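6-phosphogluconate dehydrogenase (Decarboxylating) (Geobacter metallireducens, PDB 4E21) probably catalyses the NADP-dependent oxidative decarboxylation of 6-phosphogluconate in the pentose phosphate pathway. Local coordinates at residues I134-S142 against C153-V163; D167-I177 against G191-H199. All coordinates share one frame; numbering follows the deposited sequence.

Interaction 1: I134-S142 against C153-V163; sequences ITYVDVGTS and CLMIGGEKQAV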
loop_
_atom_site.group_PDB
_atom_site.type_symbol
_atom_site.label_atom_id
_atom_site.label_comp_id
_atom_site.label_asym_id
_atom_site.label_seq_id
_atom_site.Cartn_x
_atom_site.Cartn_y
_atom_site.Cartn_z
ATOM N N ILE B 134 27.575 33.935 -13.218
ATOM C CA ILE B 134 26.128 34.121 -13.094
ATOM C C ILE B 134 25.511 33.237 -12.003
ATOM O O ILE B 134 25.749 32.033 -11.953
ATOM C CB ILE B 134 25.428 33.861 -14.431
ATOM C CG1 ILE B 134 25.846 34.934 -15.440
ATOM C CG2 ILE B 134 23.906 33.856 -14.246
ATOM C CD1 ILE B 134 25.552 34.583 -16.872
ATOM N N THR B 135 24.707 33.839 -11.137
ATOM C CA THR B 135 24.145 33.093 -10.027
ATOM C C THR B 135 22.791 32.485 -10.389
ATOM O O THR B 135 21.847 33.186 -10.776
ATOM C CB THR B 135 24.108 33.910 -8.727
ATOM O OG1 THR B 135 25.429 34.403 -8.449
ATOM C CG2 THR B 135 23.676 33.036 -7.577
ATOM N N TYR B 136 22.724 31.164 -10.300
ATOM C CA TYR B 136 21.513 30.437 -10.691
ATOM C C TYR B 136 20.653 30.038 -9.478
ATOM O O TYR B 136 21.105 29.289 -8.606
ATOM C CB TYR B 136 21.887 29.205 -11.517
ATOM C CG TYR B 136 20.720 28.538 -12.230
ATOM C CD1 TYR B 136 20.193 29.081 -13.404
ATOM C CD2 TYR B 136 20.169 27.348 -11.753
ATOM C CE1 TYR B 136 19.143 28.465 -14.071
ATOM C CE2 TYR B 136 19.122 26.732 -12.416
ATOM C CZ TYR B 136 18.618 27.299 -13.573
ATOM O OH TYR B 136 17.577 26.703 -14.235
ATOM N N VAL B 137 19.417 30.543 -9.446
ATOM C CA VAL B 137 18.502 30.347 -8.320
ATOM C C VAL B 137 17.268 29.508 -8.688
ATOM O O VAL B 137 16.577 29.805 -9.668
ATOM C CB VAL B 137 18.063 31.707 -7.748
ATOM C CG1 VAL B 137 17.163 31.522 -6.541
ATOM C CG2 VAL B 137 19.284 32.518 -7.363
ATOM N N ASP B 138 17.008 28.446 -7.914
ATOM C CA ASP B 138 15.823 27.612 -8.144
ATOM C C ASP B 138 14.686 27.989 -7.202
ATOM O O ASP B 138 14.874 28.138 -5.993
ATOM C CB ASP B 138 16.128 26.099 -8.098
ATOM C CG ASP B 138 16.832 25.661 -6.807
ATOM O OD1 ASP B 138 18.042 25.929 -6.640
ATOM O OD2 ASP B 138 16.182 25.017 -5.965
ATOM N N VAL B 139 13.510 28.192 -7.770
ATOM C CA VAL B 139 12.344 28.502 -6.967
ATOM C C VAL B 139 11.228 27.520 -7.280
ATOM O O VAL B 139 10.776 27.423 -8.418
ATOM C CB VAL B 139 11.855 29.971 -7.153
ATOM C CG1 VAL B 139 10.543 30.205 -6.404
ATOM C CG2 VAL B 139 12.903 30.949 -6.660
ATOM N N GLY B 140 10.827 26.750 -6.277
ATOM C CA GLY B 140 9.626 25.955 -6.380
ATOM C C GLY B 140 8.494 26.844 -5.920
ATOM O O GLY B 140 8.525 27.383 -4.809
ATOM N N THR B 141 7.498 27.032 -6.774
ATOM C CA THR B 141 6.399 27.900 -6.408
ATOM C C THR B 141 5.121 27.079 -6.278
ATOM O O THR B 141 4.855 26.161 -7.061
ATOM C CB THR B 141 6.252 29.118 -7.373
ATOM O OG1 THR B 141 5.105 28.959 -8.206
ATOM C CG2 THR B 141 7.494 29.288 -8.232
ATOM N N SER B 142 4.366 27.352 -5.228
ATOM C CA SER B 142 3.104 26.671 -5.044
ATOM C C SER B 142 2.016 27.732 -4.960
ATOM O O SER B 142 2.294 28.893 -4.638
ATOM C CB SER B 142 3.143 25.816 -3.782
ATOM O OG SER B 142 1.824 25.419 -3.418
ATOM N N CYS B 153 3.476 30.529 -2.322
ATOM C CA CYS B 153 4.451 29.952 -1.407
ATOM C C CYS B 153 5.708 29.652 -2.222
ATOM O O CYS B 153 5.618 29.031 -3.270
ATOM C CB CYS B 153 3.917 28.659 -0.797
ATOM S SG CYS B 153 5.086 27.950 0.351
ATOM N N LEU B 154 6.861 30.103 -1.738
ATOM C CA LEU B 154 8.119 30.047 -2.500
ATOM C C LEU B 154 9.208 29.302 -1.749
ATOM O O LEU B 154 9.536 29.624 -0.595
ATOM C CB LEU B 154 8.632 31.450 -2.825
ATOM C CG LEU B 154 7.702 32.326 -3.657
ATOM C CD1 LEU B 154 8.361 33.669 -3.981
ATOM C CD2 LEU B 154 7.310 31.613 -4.925
HETATM N N MSE B 155 9.755 28.296 -2.408
HETATM C CA MSE B 155 10.793 27.480 -1.822
HETATM C C MSE B 155 12.042 27.658 -2.680
HETATM O O MSE B 155 12.055 27.321 -3.873
HETATM C CB MSE B 155 10.325 26.024 -1.763
HETATM C CG MSE B 155 9.120 25.811 -0.815
HETATM SE SE MSE B 155 7.923 24.454 -1.522
HETATM C CE MSE B 155 6.550 25.591 -2.329
ATOM N N ILE B 156 13.085 28.212 -2.058
ATOM C CA ILE B 156 14.199 28.822 -2.779
ATOM C C ILE B 156 15.521 28.130 -2.482
ATOM O O ILE B 156 15.873 27.930 -1.317
ATOM C CB ILE B 156 14.295 30.317 -2.419
ATOM C CG1 ILE B 156 12.908 30.978 -2.522
ATOM C CG2 ILE B 156 15.330 31.027 -3.294
ATOM C CD1 ILE B 156 12.788 32.318 -1.777
ATOM N N GLY B 157 16.230 27.730 -3.536
ATOM C CA GLY B 157 17.573 27.182 -3.397
ATOM C C GLY B 157 18.615 28.006 -4.153
ATOM O O GLY B 157 18.319 28.608 -5.190
ATOM N N GLY B 158 19.847 28.021 -3.650
ATOM C CA GLY B 158 20.935 28.716 -4.324
ATOM C C GLY B 158 21.797 29.521 -3.373
ATOM O O GLY B 158 21.627 29.419 -2.162
ATOM N N GLU B 159 22.720 30.318 -3.906
ATOM C CA GLU B 159 23.665 31.052 -3.061
ATOM C C GLU B 159 23.005 32.105 -2.172
ATOM O O GLU B 159 22.108 32.827 -2.602
ATOM C CB GLU B 159 24.731 31.726 -3.921
ATOM C CG GLU B 159 25.787 30.778 -4.475
ATOM C CD GLU B 159 26.604 31.430 -5.572
ATOM O OE1 GLU B 159 26.684 32.688 -5.583
ATOM O OE2 GLU B 159 27.146 30.696 -6.434
ATOM N N LYS B 160 23.470 32.216 -0.938
ATOM C CA LYS B 160 22.888 33.183 -0.020
ATOM C C LYS B 160 22.870 34.618 -0.575
ATOM O O LYS B 160 21.825 35.274 -0.572
ATOM C CB LYS B 160 23.587 33.142 1.337
ATOM C CG LYS B 160 22.723 33.768 2.423
ATOM C CD LYS B 160 23.048 33.248 3.809
ATOM C CE LYS B 160 24.309 33.905 4.358
ATOM N NZ LYS B 160 24.252 34.087 5.848
ATOM N N GLN B 161 24.013 35.096 -1.062
ATOM C CA GLN B 161 24.099 36.461 -1.585
ATOM C C GLN B 161 23.003 36.792 -2.603
ATOM O O GLN B 161 22.416 37.868 -2.561
ATOM C CB GLN B 161 25.471 36.714 -2.212
ATOM C CG GLN B 161 25.443 37.696 -3.386
ATOM C CD GLN B 161 25.648 37.040 -4.771
ATOM O OE1 GLN B 161 25.788 37.744 -5.775
ATOM N NE2 GLN B 161 25.681 35.703 -4.823
ATOM N N ALA B 162 22.734 35.868 -3.518
ATOM C CA ALA B 162 21.774 36.127 -4.584
ATOM C C ALA B 162 20.371 36.140 -4.037
ATOM O O ALA B 162 19.527 36.928 -4.469
ATOM C CB ALA B 162 21.893 35.085 -5.683
ATOM N N VAL B 163 20.117 35.251 -3.087
ATOM C CA VAL B 163 18.792 35.143 -2.506
ATOM C C VAL B 163 18.453 36.370 -1.661
ATOM O O VAL B 163 17.292 36.822 -1.635
ATOM C CB VAL B 163 18.636 33.848 -1.683
ATOM C CG1 VAL B 163 17.305 33.853 -0.905
ATOM C CG2 VAL B 163 18.719 32.653 -2.620
HETATM O O HOH W 1 22.996 29.549 -6.693
#
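D138 and G157 form the first of three hydrogen-bonded pairs that zip strand 135-142 antiparallel to strand 153-157. Its G157 N to D138 O bond is 2.8 Å long and nearly straight (170°); G140 with M155 and S142 with C153 repeat the pattern, though in the last pair C153 N to S142 O is weak. On the face carrying V139, T141, L154 and I156 the packing is tight: L154 CD2 lies 3.7 Å from T141 CB and 3.8 Å from V139 CG1, and F170 of helix 167-173 packs on V139, L154 and I156. On the face of D138 and M155, the bent selenomethionine chain carries CE back to 3.7 Å from S142 CB. D138, with CG between the backbone N and the carbonyl carbon (chi1 54°), turns its carboxylate to the backbone N-H groups of G204 and H207.

Beyond G157 the direct backbone bonds stop and the second segment turns into its helix, with E159 at the N-cap position. A water accepts from E159 N and donates to Y136 O, while T135 CG2 rests 3.3 Å from A162 CB. The exposed E159 passes its OE1 3.6 Å from T135 OG1, and Q161 turns OE1 to R165. The chemistry implies cohesion from backbone bonds and aliphatic packing, with water and exposed polar groups at the helix end.

Interaction 2: D167-I177 against G191-H199; sequences DPVFRTLAPGI and GTAELGYLH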
loop_
_atom_site.group_PDB
_atom_site.type_symbol
_atom_site.label_atom_id
_atom_site.label_comp_id
_atom_site.label_asym_id
_atom_site.label_seq_id
_atom_site.Cartn_x
_atom_site.Cartn_y
_atom_site.Cartn_z
ATOM N N ASP B 167 15.472 39.437 -2.157
ATOM C CA ASP B 167 14.451 39.549 -1.102
ATOM C C ASP B 167 13.208 40.380 -1.442
ATOM O O ASP B 167 12.099 39.964 -1.132
ATOM C CB ASP B 167 15.055 40.022 0.219
ATOM C CG ASP B 167 14.260 39.540 1.417
ATOM O OD1 ASP B 167 14.075 38.308 1.573
ATOM O OD2 ASP B 167 13.821 40.394 2.211
ATOM N N PRO B 168 13.380 41.560 -2.071
ATOM C CA PRO B 168 12.199 42.384 -2.394
ATOM C C PRO B 168 11.245 41.724 -3.391
ATOM O O PRO B 168 10.028 41.943 -3.352
ATOM C CB PRO B 168 12.809 43.655 -3.013
ATOM C CG PRO B 168 14.178 43.719 -2.451
ATOM C CD PRO B 168 14.635 42.277 -2.344
ATOM N N VAL B 169 11.800 40.930 -4.298
ATOM C CA VAL B 169 10.978 40.226 -5.275
ATOM C C VAL B 169 10.178 39.119 -4.594
ATOM O O VAL B 169 9.017 38.907 -4.913
ATOM C CB VAL B 169 11.823 39.646 -6.420
ATOM C CG1 VAL B 169 10.977 38.733 -7.298
ATOM C CG2 VAL B 169 12.454 40.784 -7.237
ATOM N N PHE B 170 10.800 38.433 -3.644
ATOM C CA PHE B 170 10.122 37.350 -2.936
ATOM C C PHE B 170 9.023 37.888 -2.020
ATOM O O PHE B 170 7.896 37.376 -2.023
ATOM C CB PHE B 170 11.116 36.514 -2.138
ATOM C CG PHE B 170 12.087 35.768 -2.989
ATOM C CD1 PHE B 170 11.689 35.235 -4.201
ATOM C CD2 PHE B 170 13.396 35.589 -2.574
ATOM C CE1 PHE B 170 12.590 34.540 -4.990
ATOM C CE2 PHE B 170 14.288 34.881 -3.349
ATOM C CZ PHE B 170 13.887 34.364 -4.560
ATOM N N ARG B 171 9.345 38.933 -1.258
ATOM C CA ARG B 171 8.358 39.593 -0.412
ATOM C C ARG B 171 7.094 39.964 -1.161
ATOM O O ARG B 171 5.984 39.712 -0.686
ATOM C CB ARG B 171 8.949 40.846 0.192
ATOM C CG ARG B 171 9.636 40.590 1.491
ATOM C CD ARG B 171 10.268 41.856 1.993
ATOM N NE ARG B 171 10.020 41.969 3.420
ATOM C CZ ARG B 171 10.758 41.368 4.341
ATOM N NH1 ARG B 171 11.799 40.621 3.972
ATOM N NH2 ARG B 171 10.457 41.521 5.627
ATOM N N THR B 172 7.259 40.567 -2.331
ATOM C CA THR B 172 6.112 40.960 -3.143
ATOM C C THR B 172 5.316 39.744 -3.580
ATOM O O THR B 172 4.084 39.744 -3.525
ATOM C CB THR B 172 6.561 41.741 -4.391
ATOM O OG1 THR B 172 7.208 42.937 -3.968
ATOM C CG2 THR B 172 5.378 42.103 -5.291
ATOM N N LEU B 173 6.032 38.709 -4.007
ATOM C CA LEU B 173 5.428 37.512 -4.565
ATOM C C LEU B 173 4.702 36.658 -3.506
ATOM O O LEU B 173 3.676 36.055 -3.790
ATOM C CB LEU B 173 6.510 36.686 -5.232
ATOM C CG LEU B 173 6.495 36.547 -6.756
ATOM C CD1 LEU B 173 5.744 37.646 -7.429
ATOM C CD2 LEU B 173 7.923 36.418 -7.288
ATOM N N ALA B 174 5.255 36.624 -2.295
ATOM C CA ALA B 174 4.751 35.797 -1.203
ATOM C C ALA B 174 3.498 36.413 -0.545
ATOM O O ALA B 174 3.196 37.607 -0.740
ATOM C CB ALA B 174 5.859 35.562 -0.171
ATOM N N PRO B 175 2.758 35.599 0.226
ATOM C CA PRO B 175 1.479 36.033 0.817
ATOM C C PRO B 175 1.637 37.071 1.922
ATOM O O PRO B 175 0.753 37.901 2.084
ATOM C CB PRO B 175 0.909 34.738 1.407
ATOM C CG PRO B 175 1.612 33.622 0.677
ATOM C CD PRO B 175 3.001 34.161 0.456
ATOM N N GLY B 176 2.750 37.045 2.648
ATOM C CA GLY B 176 2.888 37.881 3.826
ATOM C C GLY B 176 2.294 37.234 5.068
ATOM O O GLY B 176 1.351 36.445 4.987
ATOM N N ILE B 177 2.847 37.584 6.224
ATOM C CA ILE B 177 2.471 36.969 7.482
ATOM C C ILE B 177 0.959 36.959 7.716
ATOM O O ILE B 177 0.429 36.024 8.324
ATOM C CB ILE B 177 3.173 37.658 8.670
ATOM C CG1 ILE B 177 3.172 36.747 9.893
ATOM C CG2 ILE B 177 2.480 38.958 9.021
ATOM C CD1 ILE B 177 4.177 37.181 10.930
ATOM N N GLY B 191 14.136 34.898 10.349
ATOM C CA GLY B 191 14.077 34.386 9.001
ATOM C C GLY B 191 12.733 34.747 8.420
ATOM O O GLY B 191 11.940 35.417 9.078
ATOM N N THR B 192 12.468 34.265 7.209
ATOM C CA THR B 192 11.305 34.676 6.424
ATOM C C THR B 192 10.160 33.654 6.385
ATOM O O THR B 192 9.148 33.905 5.753
ATOM C CB THR B 192 11.725 34.899 4.964
ATOM O OG1 THR B 192 12.122 33.640 4.389
ATOM C CG2 THR B 192 12.906 35.907 4.876
ATOM N N ALA B 193 10.312 32.506 7.031
ATOM C CA ALA B 193 9.329 31.433 6.886
ATOM C C ALA B 193 7.879 31.908 7.064
ATOM O O ALA B 193 6.971 31.464 6.335
ATOM C CB ALA B 193 9.657 30.279 7.819
ATOM N N GLU B 194 7.666 32.849 7.987
ATOM C CA GLU B 194 6.311 33.308 8.327
ATOM C C GLU B 194 5.658 34.134 7.240
ATOM O O GLU B 194 4.460 34.419 7.298
ATOM C CB GLU B 194 6.300 34.099 9.633
ATOM C CG GLU B 194 6.361 33.244 10.887
ATOM C CD GLU B 194 6.054 34.038 12.152
ATOM O OE1 GLU B 194 6.946 34.795 12.594
ATOM O OE2 GLU B 194 4.932 33.898 12.707
ATOM N N LEU B 195 6.458 34.533 6.259
ATOM C CA LEU B 195 5.985 35.402 5.185
ATOM C C LEU B 195 5.474 34.576 4.002
ATOM O O LEU B 195 4.801 35.105 3.101
ATOM C CB LEU B 195 7.114 36.344 4.734
ATOM C CG LEU B 195 7.382 37.677 5.462
ATOM C CD1 LEU B 195 7.304 37.531 6.941
ATOM C CD2 LEU B 195 8.757 38.253 5.086
ATOM N N GLY B 196 5.804 33.279 4.004
ATOM C CA GLY B 196 5.446 32.406 2.904
ATOM C C GLY B 196 6.527 32.250 1.828
ATOM O O GLY B 196 6.242 31.824 0.713
ATOM N N TYR B 197 7.770 32.584 2.159
ATOM C CA TYR B 197 8.893 32.197 1.321
ATOM C C TYR B 197 10.071 31.792 2.192
ATOM O O TYR B 197 10.172 32.208 3.351
ATOM C CB TYR B 197 9.273 33.291 0.305
ATOM C CG TYR B 197 9.878 34.548 0.899
ATOM C CD1 TYR B 197 9.069 35.527 1.482
ATOM C CD2 TYR B 197 11.258 34.767 0.859
ATOM C CE1 TYR B 197 9.616 36.685 2.019
ATOM C CE2 TYR B 197 11.813 35.921 1.382
ATOM C CZ TYR B 197 10.985 36.875 1.962
ATOM O OH TYR B 197 11.530 38.020 2.486
ATOM N N LEU B 198 10.950 30.957 1.644
ATOM C CA LEU B 198 11.967 30.322 2.468
ATOM C C LEU B 198 13.142 29.950 1.616
ATOM O O LEU B 198 12.978 29.271 0.600
ATOM C CB LEU B 198 11.434 29.023 3.064
ATOM C CG LEU B 198 11.984 28.540 4.412
ATOM C CD1 LEU B 198 11.992 26.994 4.474
ATOM C CD2 LEU B 198 13.349 29.127 4.791
ATOM N N HIS B 199 14.325 30.368 2.047
ATOM C CA HIS B 199 15.568 29.930 1.427
ATOM C C HIS B 199 15.873 28.571 2.033
ATOM O O HIS B 199 16.236 28.469 3.206
ATOM C CB HIS B 199 16.700 30.927 1.700
ATOM C CG HIS B 199 17.994 30.553 1.069
ATOM N ND1 HIS B 199 19.200 31.097 1.454
ATOM C CD2 HIS B 199 18.281 29.679 0.073
ATOM C CE1 HIS B 199 20.171 30.582 0.723
ATOM N NE2 HIS B 199 19.641 29.713 -0.122
#
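Y197 lays its ring against helix 167-173 and reaches D167 with its hydroxyl. With CG lodged between the backbone N and the carbonyl carbon (chi1 69°), the ring points at the helix, and F170 CB sits over one face, 3.7 Å from the ring centroid, as a CH-pi contact. T192 CB lies over the opposite face, sandwiching the ring, and T192 OG1 donates to Y197 O. A174 CB approaches obliquely, 3.6 Å from Y197 CD1. Y197 OH donates to D167 OD1 over 2.7 Å, meeting the carboxylate from above its plane, with the planes of carboxylate and ring 54° apart. D167 places its carboxylate there by setting CG anti to the backbone N (chi1 -153°). Its other oxygen, OD2, forms a salt bridge with R171 NH1, one turn along the helix, although the hydrogen bond within it is weak. L195 CD2 lies over one face of the R171 guanidinium, 3.7 Å from R171 NH2. Replacing Y197 by an alanine would probably leave D167 OD1 without its hydroxyl donor and open a gap between F170 CB and T192.

Past the helix, G176 N donates to L195 O (2.9 Å), and I177 runs alongside E194, with I177 CD1 3.8 Å from E194 OE2, which R182 holds in a salt bridge. I177 O accepts from R271 of the second subunit. The whole is a helix packed against the end of the mixed sheet that, as in other 6-phosphogluconate dehydrogenases, belongs to the Rossmann-type coenzyme domain, with strand 197-201 outermost within the chain.

The two contacts follow in series along the chain: interaction 1 closes at V163, and helix 167-173 opens interaction 2 a few residues later. Their centres lie about 12 Å apart, on the same side of the chain's centre, and they share the mixed sheet, in which strand 153-157 stands between 135-142 and 197-201. I156 N probably bonds to L198 O, and G158 O to H199 NE2, while I156 CD1 packs on F170 CE2. Antiparallel strand 153-157 thus extends the parallel sheet of the Rossmann-type domain, and helix 167-173 packs on part of one face. Both contacts also touch the second subunit, placing this end of the sheet at a subunit interface.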